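Local structure of triacylglycerol lipase (Yarrowia lipolytica, 3O0D) at residues 9-15 against 257-263; 65-71 against 83-89; 133-137 against 170-174. The protein probably hydrolyses triacylglycerols, as a secreted, glycosylated lipase with an alpha/beta-hydrolase fold. All coordinates share one frame; numbering follows the deposited sequence.

Contact 1 (9-15 against 257-263); sequences HIDQESY and PPLSNVV
The rim of the Tyr-15 ring meets the backbone of 257-263: the carbonyl oxygens of Pro-257 and Pro-258 both lie near the ring plane, at its edge. The phenol completes the approach, with Tyr-15 OH donating to Pro-257 O over 2.6 Å, in the carbonyl plane and on a lone pair. Val-262 CG2 comes in obliquely, 3.7 Å from Tyr-15 CE1, while Phe-293 makes an edge-to-face pair with the same ring. The His-9 imidazole also works through its edge: water 1 lies in the ring plane, 2.8 Å from His-9 ND1. That water accepts from Ile-10 N and donates to both Leu-259 O and Val-262 O, so one molecule stitches the two backbones together.

Between these polar ends the contact is apolar. Leu-259 has CG opposite its own backbone N (chi1 179°), which carries CD1 to 3.6 Å from Tyr-15 CB and 4.0 Å from Ile-10 CG1. Ile-10 CD1 in turn meets Val-262 CG1 at 3.7 Å. At the helix start, Asp-11 is the N-cap: its OD1 takes Ser-14 N at 2.9 Å and also Ser-14 OG, from opposite faces of the carboxylate. A phenylalanine in place of Tyr-15 would keep the ring but would probably leave Pro-257 O without its phenol donor.

The phenol ties the first turn of helix 12-27, and the water ties the loop just before it, to 257-263, so the polar links here fall on main-chain oxygens of that segment.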
loop_
_atom_site.group_PDB
_atom_site.type_symbol
_atom_site.label_atom_id
_atom_site.label_comp_id
_atom_site.label_asym_id
_atom_site.label_seq_id
_atom_site.Cartn_x
_atom_site.Cartn_y
_atom_site.Cartn_z
ATOM N N HIS A 9 -8.715 18.585 6.254
ATOM C CA HIS A 9 -8.011 18.951 5.043
ATOM C C HIS A 9 -6.508 18.857 5.116
ATOM O O HIS A 9 -5.971 18.679 6.224
ATOM C CB HIS A 9 -8.450 20.415 4.601
ATOM C CG HIS A 9 -9.828 20.485 4.070
ATOM N ND1 HIS A 9 -10.146 19.955 2.836
ATOM C CD2 HIS A 9 -11.004 20.930 4.616
ATOM C CE1 HIS A 9 -11.452 20.161 2.608
ATOM N NE2 HIS A 9 -11.986 20.709 3.679
ATOM N N ILE A 10 -5.839 18.991 3.950
ATOM C CA ILE A 10 -4.375 18.903 3.908
ATOM C C ILE A 10 -3.830 20.098 3.142
ATOM O O ILE A 10 -4.608 20.805 2.458
ATOM C CB ILE A 10 -3.870 17.623 3.148
ATOM C CG1 ILE A 10 -4.325 17.561 1.665
ATOM C CG2 ILE A 10 -4.385 16.338 3.947
ATOM C CD1 ILE A 10 -3.607 16.350 0.910
ATOM N N ASP A 11 -2.532 20.295 3.226
ATOM C CA ASP A 11 -1.876 21.344 2.497
ATOM C C ASP A 11 -1.184 20.824 1.231
ATOM O O ASP A 11 -1.146 19.684 1.006
ATOM C CB ASP A 11 -0.892 22.075 3.394
ATOM C CG ASP A 11 0.261 21.210 3.848
ATOM O OD1 ASP A 11 0.465 20.132 3.382
ATOM O OD2 ASP A 11 0.974 21.672 4.718
ATOM N N GLN A 12 -0.712 21.732 0.398
ATOM C CA GLN A 12 -0.257 21.327 -0.902
ATOM C C GLN A 12 1.012 20.452 -0.792
ATOM O O GLN A 12 1.165 19.517 -1.574
ATOM C CB GLN A 12 0.070 22.549 -1.763
ATOM C CG GLN A 12 0.477 22.223 -3.232
ATOM C CD GLN A 12 -0.717 21.698 -4.026
ATOM O OE1 GLN A 12 -1.830 22.274 -4.051
ATOM N NE2 GLN A 12 -0.518 20.538 -4.630
ATOM N N GLU A 13 1.836 20.754 0.218
ATOM C CA GLU A 13 3.034 19.936 0.392
ATOM C C GLU A 13 2.659 18.431 0.636
ATOM O O GLU A 13 3.348 17.532 0.112
ATOM C CB GLU A 13 3.900 20.468 1.514
ATOM C CG GLU A 13 5.123 19.722 1.629
ATOM C CD GLU A 13 6.049 20.233 2.768
ATOM O OE1 GLU A 13 5.688 21.202 3.457
ATOM O OE2 GLU A 13 7.147 19.617 2.935
ATOM N N SER A 14 1.594 18.240 1.431
ATOM C CA SER A 14 1.139 16.889 1.768
ATOM C C SER A 14 0.497 16.303 0.560
ATOM O O SER A 14 0.751 15.115 0.266
ATOM C CB SER A 14 0.057 16.987 2.861
ATOM O OG SER A 14 0.692 17.415 4.073
ATOM N N TYR A 15 -0.258 17.091 -0.203
ATOM C CA TYR A 15 -0.857 16.553 -1.419
ATOM C C TYR A 15 0.275 16.077 -2.386
ATOM O O TYR A 15 0.205 14.993 -2.965
ATOM C CB TYR A 15 -1.628 17.721 -2.135
ATOM C CG TYR A 15 -2.285 17.330 -3.444
ATOM C CD1 TYR A 15 -3.695 17.255 -3.491
ATOM C CD2 TYR A 15 -1.521 17.171 -4.643
ATOM C CE1 TYR A 15 -4.340 16.946 -4.694
ATOM C CE2 TYR A 15 -2.160 16.871 -5.891
ATOM C CZ TYR A 15 -3.552 16.776 -5.867
ATOM O OH TYR A 15 -4.114 16.438 -7.078
ATOM N N PRO A 257 -7.137 15.235 -8.367
ATOM C CA PRO A 257 -8.158 15.875 -7.600
ATOM C C PRO A 257 -7.674 17.289 -7.177
ATOM O O PRO A 257 -6.429 17.560 -7.010
ATOM C CB PRO A 257 -8.263 14.993 -6.356
ATOM C CG PRO A 257 -6.912 14.282 -6.240
ATOM C CD PRO A 257 -6.486 14.084 -7.671
ATOM N N PRO A 258 -8.643 18.163 -6.949
ATOM C CA PRO A 258 -8.325 19.429 -6.296
ATOM C C PRO A 258 -7.767 19.181 -4.856
ATOM O O PRO A 258 -8.062 18.214 -4.164
ATOM C CB PRO A 258 -9.643 20.180 -6.201
ATOM C CG PRO A 258 -10.613 19.346 -6.831
ATOM C CD PRO A 258 -10.098 17.970 -7.129
ATOM N N LEU A 259 -6.953 20.147 -4.417
ATOM C CA LEU A 259 -6.400 20.061 -3.053
ATOM C C LEU A 259 -7.464 19.952 -1.989
ATOM O O LEU A 259 -7.259 19.220 -1.033
ATOM C CB LEU A 259 -5.572 21.380 -2.810
ATOM C CG LEU A 259 -4.940 21.464 -1.412
ATOM C CD1 LEU A 259 -3.984 20.322 -1.163
ATOM C CD2 LEU A 259 -4.076 22.813 -1.405
ATOM N N SER A 260 -8.597 20.649 -2.153
ATOM C CA SER A 260 -9.633 20.634 -1.136
ATOM C C SER A 260 -10.259 19.218 -0.934
ATOM O O SER A 260 -10.973 19.026 0.044
ATOM C CB SER A 260 -10.749 21.588 -1.567
ATOM O OG SER A 260 -11.139 21.346 -2.917
ATOM N N ASN A 261 -10.006 18.359 -1.888
ATOM C CA ASN A 261 -10.777 17.107 -1.961
ATOM C C ASN A 261 -9.932 15.884 -1.648
ATOM O O ASN A 261 -10.404 14.739 -1.815
ATOM C CB ASN A 261 -11.398 16.972 -3.312
ATOM C CG ASN A 261 -12.660 17.798 -3.374
ATOM O OD1 ASN A 261 -13.838 17.279 -3.278
ATOM N ND2 ASN A 261 -12.469 19.072 -3.508
ATOM N N VAL A 262 -8.781 16.074 -1.022
ATOM C CA VAL A 262 -8.074 14.921 -0.447
ATOM C C VAL A 262 -8.094 15.155 1.121
ATOM O O VAL A 262 -7.595 16.204 1.587
ATOM C CB VAL A 262 -6.638 14.868 -0.959
ATOM C CG1 VAL A 262 -5.824 13.642 -0.346
ATOM C CG2 VAL A 262 -6.500 14.844 -2.499
ATOM N N VAL A 263 -8.640 14.222 1.897
ATOM C CA VAL A 263 -8.906 14.524 3.308
ATOM C C VAL A 263 -8.266 13.395 4.146
ATOM O O VAL A 263 -8.154 12.244 3.681
ATOM C CB VAL A 263 -10.415 14.704 3.631
ATOM C CG1 VAL A 263 -10.955 15.983 2.934
ATOM C CG2 VAL A 263 -11.238 13.406 3.214
HETATM O O HOH W 1 -7.790 18.976 1.693
#

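Contact 2 (65-71 against 83-89); sequences IFDVSGY and LVIRGTH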
loop_
_atom_site.group_PDB
_atom_site.type_symbol
_atom_site.label_atom_id
_atom_site.label_comp_id
_atom_site.label_asym_id
_atom_site.label_seq_id
_atom_site.Cartn_x
_atom_site.Cartn_y
_atom_site.Cartn_z
ATOM N N ILE A 65 -1.996 -16.824 -7.916
ATOM C CA ILE A 65 -2.906 -15.687 -8.077
ATOM C C ILE A 65 -2.525 -14.543 -7.141
ATOM O O ILE A 65 -2.738 -13.389 -7.471
ATOM C CB ILE A 65 -4.397 -16.095 -7.889
ATOM C CG1 ILE A 65 -5.273 -14.900 -8.142
ATOM C CG2 ILE A 65 -4.689 -16.627 -6.493
ATOM C CD1 ILE A 65 -5.248 -14.494 -9.629
ATOM N N PHE A 66 -1.912 -14.869 -6.017
ATOM C CA PHE A 66 -1.458 -13.761 -5.099
ATOM C C PHE A 66 0.013 -13.401 -5.159
ATOM O O PHE A 66 0.530 -12.691 -4.239
ATOM C CB PHE A 66 -1.870 -14.113 -3.707
ATOM C CG PHE A 66 -3.334 -13.932 -3.466
ATOM C CD1 PHE A 66 -3.865 -12.665 -3.210
ATOM C CD2 PHE A 66 -4.189 -15.028 -3.459
ATOM C CE1 PHE A 66 -5.187 -12.500 -2.990
ATOM C CE2 PHE A 66 -5.542 -14.868 -3.212
ATOM C CZ PHE A 66 -6.064 -13.640 -3.016
ATOM N N ASP A 67 0.683 -13.804 -6.197
ATOM C CA ASP A 67 2.088 -13.472 -6.373
ATOM C C ASP A 67 2.248 -12.010 -6.865
ATOM O O ASP A 67 1.281 -11.384 -7.345
ATOM C CB ASP A 67 2.740 -14.378 -7.357
ATOM C CG ASP A 67 3.159 -15.732 -6.721
ATOM O OD1 ASP A 67 3.104 -15.899 -5.474
ATOM O OD2 ASP A 67 3.600 -16.568 -7.516
ATOM N N VAL A 68 3.479 -11.516 -6.728
ATOM C CA VAL A 68 3.740 -10.094 -6.871
ATOM C C VAL A 68 4.839 -9.802 -7.871
ATOM O O VAL A 68 5.704 -10.666 -8.214
ATOM C CB VAL A 68 4.039 -9.429 -5.473
ATOM C CG1 VAL A 68 2.882 -9.471 -4.529
ATOM C CG2 VAL A 68 5.300 -10.058 -4.898
ATOM N N SER A 69 4.943 -8.538 -8.323
ATOM C CA SER A 69 5.986 -8.084 -9.187
ATOM C C SER A 69 6.297 -6.645 -8.621
ATOM O O SER A 69 5.531 -6.150 -7.802
ATOM C CB SER A 69 5.535 -7.888 -10.605
ATOM O OG SER A 69 5.181 -9.202 -11.190
ATOM N N GLY A 70 7.374 -6.080 -9.104
ATOM C CA GLY A 70 7.682 -4.705 -8.512
ATOM C C GLY A 70 9.154 -4.468 -8.664
ATOM O O GLY A 70 9.867 -5.022 -9.512
ATOM N N TYR A 71 9.631 -3.443 -7.911
ATOM C CA TYR A 71 11.050 -3.087 -8.139
ATOM C C TYR A 71 11.605 -2.431 -6.851
ATOM O O TYR A 71 10.875 -2.052 -5.930
ATOM C CB TYR A 71 11.256 -2.079 -9.302
ATOM C CG TYR A 71 10.506 -0.725 -9.073
ATOM C CD1 TYR A 71 11.175 0.397 -8.472
ATOM C CD2 TYR A 71 9.225 -0.531 -9.540
ATOM C CE1 TYR A 71 10.503 1.604 -8.284
ATOM C CE2 TYR A 71 8.528 0.708 -9.351
ATOM C CZ TYR A 71 9.221 1.750 -8.751
ATOM O OH TYR A 71 8.564 2.959 -8.597
ATOM N N LEU A 83 10.796 0.412 -2.126
ATOM C CA LEU A 83 10.348 -0.921 -2.533
ATOM C C LEU A 83 8.861 -0.716 -3.008
ATOM O O LEU A 83 8.056 -0.230 -2.266
ATOM C CB LEU A 83 10.351 -1.831 -1.317
ATOM C CG LEU A 83 9.744 -3.234 -1.657
ATOM C CD1 LEU A 83 10.473 -3.896 -2.815
ATOM C CD2 LEU A 83 9.875 -4.079 -0.374
ATOM N N VAL A 84 8.614 -1.131 -4.270
ATOM C CA VAL A 84 7.292 -0.866 -4.844
ATOM C C VAL A 84 6.791 -2.230 -5.308
ATOM O O VAL A 84 7.540 -2.985 -5.931
ATOM C CB VAL A 84 7.450 -0.008 -6.054
ATOM C CG1 VAL A 84 6.086 0.119 -6.862
ATOM C CG2 VAL A 84 7.911 1.465 -5.618
ATOM N N ILE A 85 5.537 -2.485 -4.929
ATOM C CA ILE A 85 4.992 -3.853 -5.185
ATOM C C ILE A 85 3.620 -3.714 -5.864
ATOM O O ILE A 85 2.870 -2.767 -5.633
ATOM C CB ILE A 85 4.759 -4.555 -3.915
ATOM C CG1 ILE A 85 5.998 -4.431 -2.922
ATOM C CG2 ILE A 85 4.606 -6.115 -4.238
ATOM C CD1 ILE A 85 5.634 -4.782 -1.435
ATOM N N ARG A 86 3.288 -4.712 -6.697
ATOM C CA ARG A 86 1.983 -4.756 -7.329
ATOM C C ARG A 86 1.620 -6.250 -7.336
ATOM O O ARG A 86 2.454 -7.083 -7.090
ATOM C CB ARG A 86 2.067 -4.220 -8.801
ATOM C CG ARG A 86 3.257 -4.787 -9.628
ATOM C CD ARG A 86 3.143 -4.959 -11.113
ATOM N NE ARG A 86 1.927 -5.523 -11.631
ATOM C CZ ARG A 86 1.766 -5.809 -12.919
ATOM N NH1 ARG A 86 2.759 -5.594 -13.785
ATOM N NH2 ARG A 86 0.620 -6.303 -13.336
ATOM N N GLY A 87 0.372 -6.549 -7.574
ATOM C CA GLY A 87 -0.017 -7.961 -7.963
ATOM C C GLY A 87 0.433 -8.282 -9.342
ATOM O O GLY A 87 0.318 -7.476 -10.286
ATOM N N THR A 88 0.941 -9.538 -9.569
ATOM C CA THR A 88 1.296 -9.879 -10.886
ATOM C C THR A 88 0.087 -10.092 -11.852
ATOM O O THR A 88 0.154 -9.655 -13.042
ATOM C CB THR A 88 2.135 -11.201 -10.920
ATOM O OG1 THR A 88 3.286 -10.998 -10.057
ATOM C CG2 THR A 88 2.648 -11.465 -12.385
ATOM N N HIS A 89 -0.933 -10.748 -11.340
ATOM C CA HIS A 89 -2.096 -11.078 -12.155
ATOM C C HIS A 89 -3.003 -9.845 -12.378
ATOM O O HIS A 89 -2.835 -8.780 -11.717
ATOM C CB HIS A 89 -2.784 -12.315 -11.566
ATOM C CG HIS A 89 -2.008 -13.555 -11.902
ATOM N ND1 HIS A 89 -2.125 -14.169 -13.130
ATOM C CD2 HIS A 89 -1.055 -14.248 -11.217
ATOM C CE1 HIS A 89 -1.263 -15.183 -13.198
ATOM N NE2 HIS A 89 -0.585 -15.236 -12.062
HETATM O O HOH W 2 -1.098 -11.655 -8.617
#
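Strands 68-75 and 80-87 form a beta hairpin within the central mixed sheet of the alpha/beta-hydrolase fold, and the antiparallel pairing from Ser-69 to Tyr-71 against Val-84 to Arg-86 is its tight part. Ser-69 and Arg-86 are a hydrogen-bonded pair, with Arg-86 N reaching Ser-69 O at 2.9 Å; Tyr-71 and Val-84 are the next such pair. Gly-70 sits between them, opposite Ile-85, its CA only 3.1 Å from Val-84 O. A beta carbon at Gly-70 would run into that oxygen, and the backbone angles there call for glycine in any case.

On the face carrying Ser-69 and Tyr-71, the Tyr-71 ring lies over Val-84: with CG placed between the backbone N and the carbonyl carbon (chi1 60°), the ring folds back so that Val-84 CB makes a CH-pi contact 3.8 Å from its centroid. The phenol end is held by Leu-24 O. On the same face Ser-69 OG donates to Thr-88 OG1 at 2.8 Å, and Thr-88 OG1 bonds in turn to Asp-61 O. On the sheet's other face Val-68 CB touches Ile-85 CG2 at 3.6 Å, under helix 127-150.

Past Gly-87 the strands part and the contact becomes looser and partly exposed. The loop leaving strand 80-87, which begins at Thr-88, corresponds to the one that carries an oxyanion-hole residue in related fungal lipases, and may do the same here. Of the backbone pairing one bond persists, Thr-88 N to Asp-67 O, almost perfectly straight at 178°. Farther out, Ile-65 CD1 merely rests 3.8 Å from His-89 CB. Water 2 adds to this, accepting from His-89 N while donating to Asp-67 O and, at 2.6 Å, to Ile-65 O.

Contact 3 (133-137 against 170-174); sequences YNNTY and LFGIN. With NAG (2-acetamido-2-deoxy-beta-D-glucopyranose), chain I; NAG (2-acetamido-2-deoxy-beta-D-glucopyranose), chain H.
Helices 127-150 and 163-177 cover the same face of the central sheet, and Tyr-133 and Phe-171 are where they meet. Over these short segments the axes cross at -61° with a closest approach of 10.1 Å, and the side chains between them are largely aromatic. Tyr-133 CG stands opposite the backbone N (chi1 160°), sending the ring alongside the neighbouring helix. Its root, CB, packs on Leu-170 CB at 3.6 Å; farther out, Tyr-133 CE1 reaches Phe-171 CD1 at 3.7 Å and also touches Asn-174 CB. The two rings are tilted 59° to one another, an oblique pair. Tyr-133 OH is satisfied by Ala-112 O, and Phe-108 meets the Tyr-133 ring edge-to-face.

Helix 163-177 follows the probable nucleophile elbow, the strand-turn-helix element of alpha/beta-hydrolases, so this aromatic cluster lies on the flank of the helix that leaves the elbow. Thr-136 adds a methyl to it, CG2 lying 3.7 Å from Phe-171 CD1. One helical turn beyond Tyr-133, the backbone of Tyr-137 approaches the edge of the Phe-171 ring, CA to CE1 at 3.9 Å.

Outward the contact runs into sugar. The acetamide methyl of the chain H NAG, C8, sits 3.5 Å from Tyr-137 CE1 and comes close to Phe-171 CZ as well, while its O7 lies in the plane of the Tyr-137 ring at the edge. Asn-134 points away from helix 163-177 and carries the other glycan: its ND2 is bonded to C1 of the chain I NAG, and its OD1 accepts from Ala-112 N.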
loop_
_atom_site.group_PDB
_atom_site.type_symbol
_atom_site.label_atom_id
_atom_site.label_comp_id
_atom_site.label_asym_id
_atom_site.label_seq_id
_atom_site.Cartn_x
_atom_site.Cartn_y
_atom_site.Cartn_z
ATOM N N TYR A 133 2.892 -11.090 0.569
ATOM C CA TYR A 133 4.026 -10.587 1.462
ATOM C C TYR A 133 5.189 -11.596 1.317
ATOM O O TYR A 133 6.310 -11.250 1.041
ATOM C CB TYR A 133 3.619 -10.433 2.915
ATOM C CG TYR A 133 4.921 -10.428 3.698
ATOM C CD1 TYR A 133 5.711 -9.309 3.703
ATOM C CD2 TYR A 133 5.295 -11.547 4.483
ATOM C CE1 TYR A 133 6.986 -9.299 4.403
ATOM C CE2 TYR A 133 6.532 -11.538 5.171
ATOM C CZ TYR A 133 7.342 -10.436 5.138
ATOM O OH TYR A 133 8.544 -10.436 5.842
ATOM N N ASN A 134 4.897 -12.887 1.425
ATOM C CA ASN A 134 5.993 -13.821 1.317
ATOM C C ASN A 134 6.672 -13.841 0.037
ATOM O O ASN A 134 7.887 -14.030 -0.030
ATOM C CB ASN A 134 5.471 -15.257 1.690
ATOM C CG ASN A 134 6.056 -15.775 2.937
ATOM O OD1 ASN A 134 6.056 -15.140 3.993
ATOM N ND2 ASN A 134 6.516 -17.048 2.829
ATOM N N ASN A 135 5.893 -13.740 -1.033
ATOM C CA ASN A 135 6.402 -13.746 -2.336
ATOM C C ASN A 135 7.250 -12.493 -2.580
ATOM O O ASN A 135 8.191 -12.515 -3.334
ATOM C CB ASN A 135 5.245 -13.905 -3.392
ATOM C CG ASN A 135 5.742 -14.204 -4.720
ATOM O OD1 ASN A 135 6.534 -15.227 -4.964
ATOM N ND2 ASN A 135 5.321 -13.441 -5.678
ATOM N N THR A 136 6.892 -11.409 -1.950
ATOM C CA THR A 136 7.785 -10.208 -2.063
ATOM C C THR A 136 9.151 -10.490 -1.328
ATOM O O THR A 136 10.195 -10.341 -1.936
ATOM C CB THR A 136 7.171 -8.963 -1.417
ATOM O OG1 THR A 136 5.835 -8.775 -1.833
ATOM C CG2 THR A 136 8.007 -7.665 -1.838
ATOM N N TYR A 137 9.063 -10.992 -0.120
ATOM C CA TYR A 137 10.261 -11.264 0.704
ATOM C C TYR A 137 11.206 -12.243 -0.034
ATOM O O TYR A 137 12.436 -12.023 -0.210
ATOM C CB TYR A 137 9.841 -11.749 2.070
ATOM C CG TYR A 137 11.042 -11.892 2.985
ATOM C CD1 TYR A 137 11.436 -10.854 3.829
ATOM C CD2 TYR A 137 11.811 -13.025 2.920
ATOM C CE1 TYR A 137 12.585 -10.971 4.622
ATOM C CE2 TYR A 137 12.965 -13.154 3.688
ATOM C CZ TYR A 137 13.335 -12.121 4.539
ATOM O OH TYR A 137 14.471 -12.300 5.318
ATOM N N LEU A 170 2.118 -5.280 4.821
ATOM C CA LEU A 170 2.770 -6.384 5.520
ATOM C C LEU A 170 4.284 -6.287 5.457
ATOM O O LEU A 170 4.929 -6.574 6.494
ATOM C CB LEU A 170 2.324 -7.740 4.873
ATOM C CG LEU A 170 0.867 -7.948 5.150
ATOM C CD1 LEU A 170 0.411 -9.322 4.427
ATOM C CD2 LEU A 170 0.570 -8.006 6.579
ATOM N N PHE A 171 4.852 -5.850 4.319
ATOM C CA PHE A 171 6.296 -5.775 4.210
ATOM C C PHE A 171 6.757 -4.627 5.145
ATOM O O PHE A 171 7.851 -4.741 5.805
ATOM C CB PHE A 171 6.753 -5.517 2.763
ATOM C CG PHE A 171 8.129 -5.925 2.523
ATOM C CD1 PHE A 171 8.404 -7.111 1.830
ATOM C CD2 PHE A 171 9.206 -5.186 3.081
ATOM C CE1 PHE A 171 9.720 -7.559 1.613
ATOM C CE2 PHE A 171 10.489 -5.622 2.915
ATOM C CZ PHE A 171 10.784 -6.842 2.166
ATOM N N GLY A 172 5.987 -3.528 5.221
ATOM C CA GLY A 172 6.357 -2.470 6.189
ATOM C C GLY A 172 6.324 -2.913 7.652
ATOM O O GLY A 172 7.200 -2.582 8.493
ATOM N N ILE A 173 5.374 -3.770 7.960
ATOM C CA ILE A 173 5.250 -4.334 9.297
ATOM C C ILE A 173 6.471 -5.223 9.550
ATOM O O ILE A 173 7.073 -5.101 10.660
ATOM C CB ILE A 173 3.943 -5.081 9.505
ATOM C CG1 ILE A 173 2.773 -4.068 9.566
ATOM C CG2 ILE A 173 3.949 -5.809 10.917
ATOM C CD1 ILE A 173 1.451 -4.762 9.301
ATOM N N ASN A 174 6.856 -6.050 8.584
ATOM C CA ASN A 174 8.106 -6.902 8.640
ATOM C C ASN A 174 9.320 -5.990 8.996
ATOM O O ASN A 174 10.001 -6.209 9.978
ATOM C CB ASN A 174 8.338 -7.624 7.309
ATOM C CG ASN A 174 9.745 -7.830 7.001
ATOM O OD1 ASN A 174 10.351 -7.344 5.961
ATOM N ND2 ASN A 174 10.383 -8.571 7.915
HETATM C C1 NAG I . 7.166 -17.726 3.935
HETATM C C2 NAG I . 6.460 -19.010 4.353
HETATM C C3 NAG I . 7.417 -19.783 5.254
HETATM C C4 NAG I . 8.825 -19.959 4.686
HETATM C C5 NAG I . 9.390 -18.614 4.229
HETATM C C6 NAG I . 10.639 -18.676 3.360
HETATM C C7 NAG I . 4.038 -18.917 4.471
HETATM C C8 NAG I . 2.803 -18.683 5.250
HETATM N N2 NAG I . 5.235 -18.766 5.074
HETATM O O3 NAG I . 6.855 -21.057 5.617
HETATM O O4 NAG I . 9.601 -20.442 5.775
HETATM O O5 NAG I . 8.439 -17.962 3.385
HETATM O O6 NAG I . 11.274 -17.425 3.506
HETATM O O7 NAG I . 3.948 -19.242 3.301
HETATM C C1 NAG H . 14.792 -9.704 8.403
HETATM C C2 NAG H . 15.073 -8.320 7.773
HETATM C C3 NAG H . 16.442 -7.852 8.249
HETATM C C4 NAG H . 16.523 -7.859 9.779
HETATM C C5 NAG H . 16.250 -9.280 10.211
HETATM C C6 NAG H . 16.450 -9.606 11.703
HETATM C C7 NAG H . 14.082 -7.918 5.559
HETATM C C8 NAG H . 14.259 -7.963 4.069
HETATM N N2 NAG H . 15.104 -8.346 6.309
HETATM O O3 NAG H . 16.668 -6.532 7.720
HETATM O O4 NAG H . 17.863 -7.551 10.173
HETATM O O5 NAG H . 14.903 -9.591 9.793
HETATM O O6 NAG H . 15.854 -8.597 12.436
HETATM O O7 NAG H . 13.040 -7.537 6.062
#

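Contacts 2 and 3 are neighbours, their centres 11 Å apart, and they touch: Leu-83 CD2 of the hairpin lies 3.7 Å from Phe-171 CE2, and Val-68 CG2 lies 3.4 Å from Thr-136 OG1. Through these touches the hairpin of contact 2 packs against the helix pair of contact 3. Contact 1 is remote, on the opposite side of the chain's centre, about 28 Å from contact 2 and 29 Å from contact 3 between centres, but it reaches the same sheet as contact 2 and closes the long chain loop that holds both others. The probable nucleophile elbow is touched by Ile-85 of contact 2, whereas one glycan is attached to Asn-134 within contact 3 and the other lies against Tyr-137.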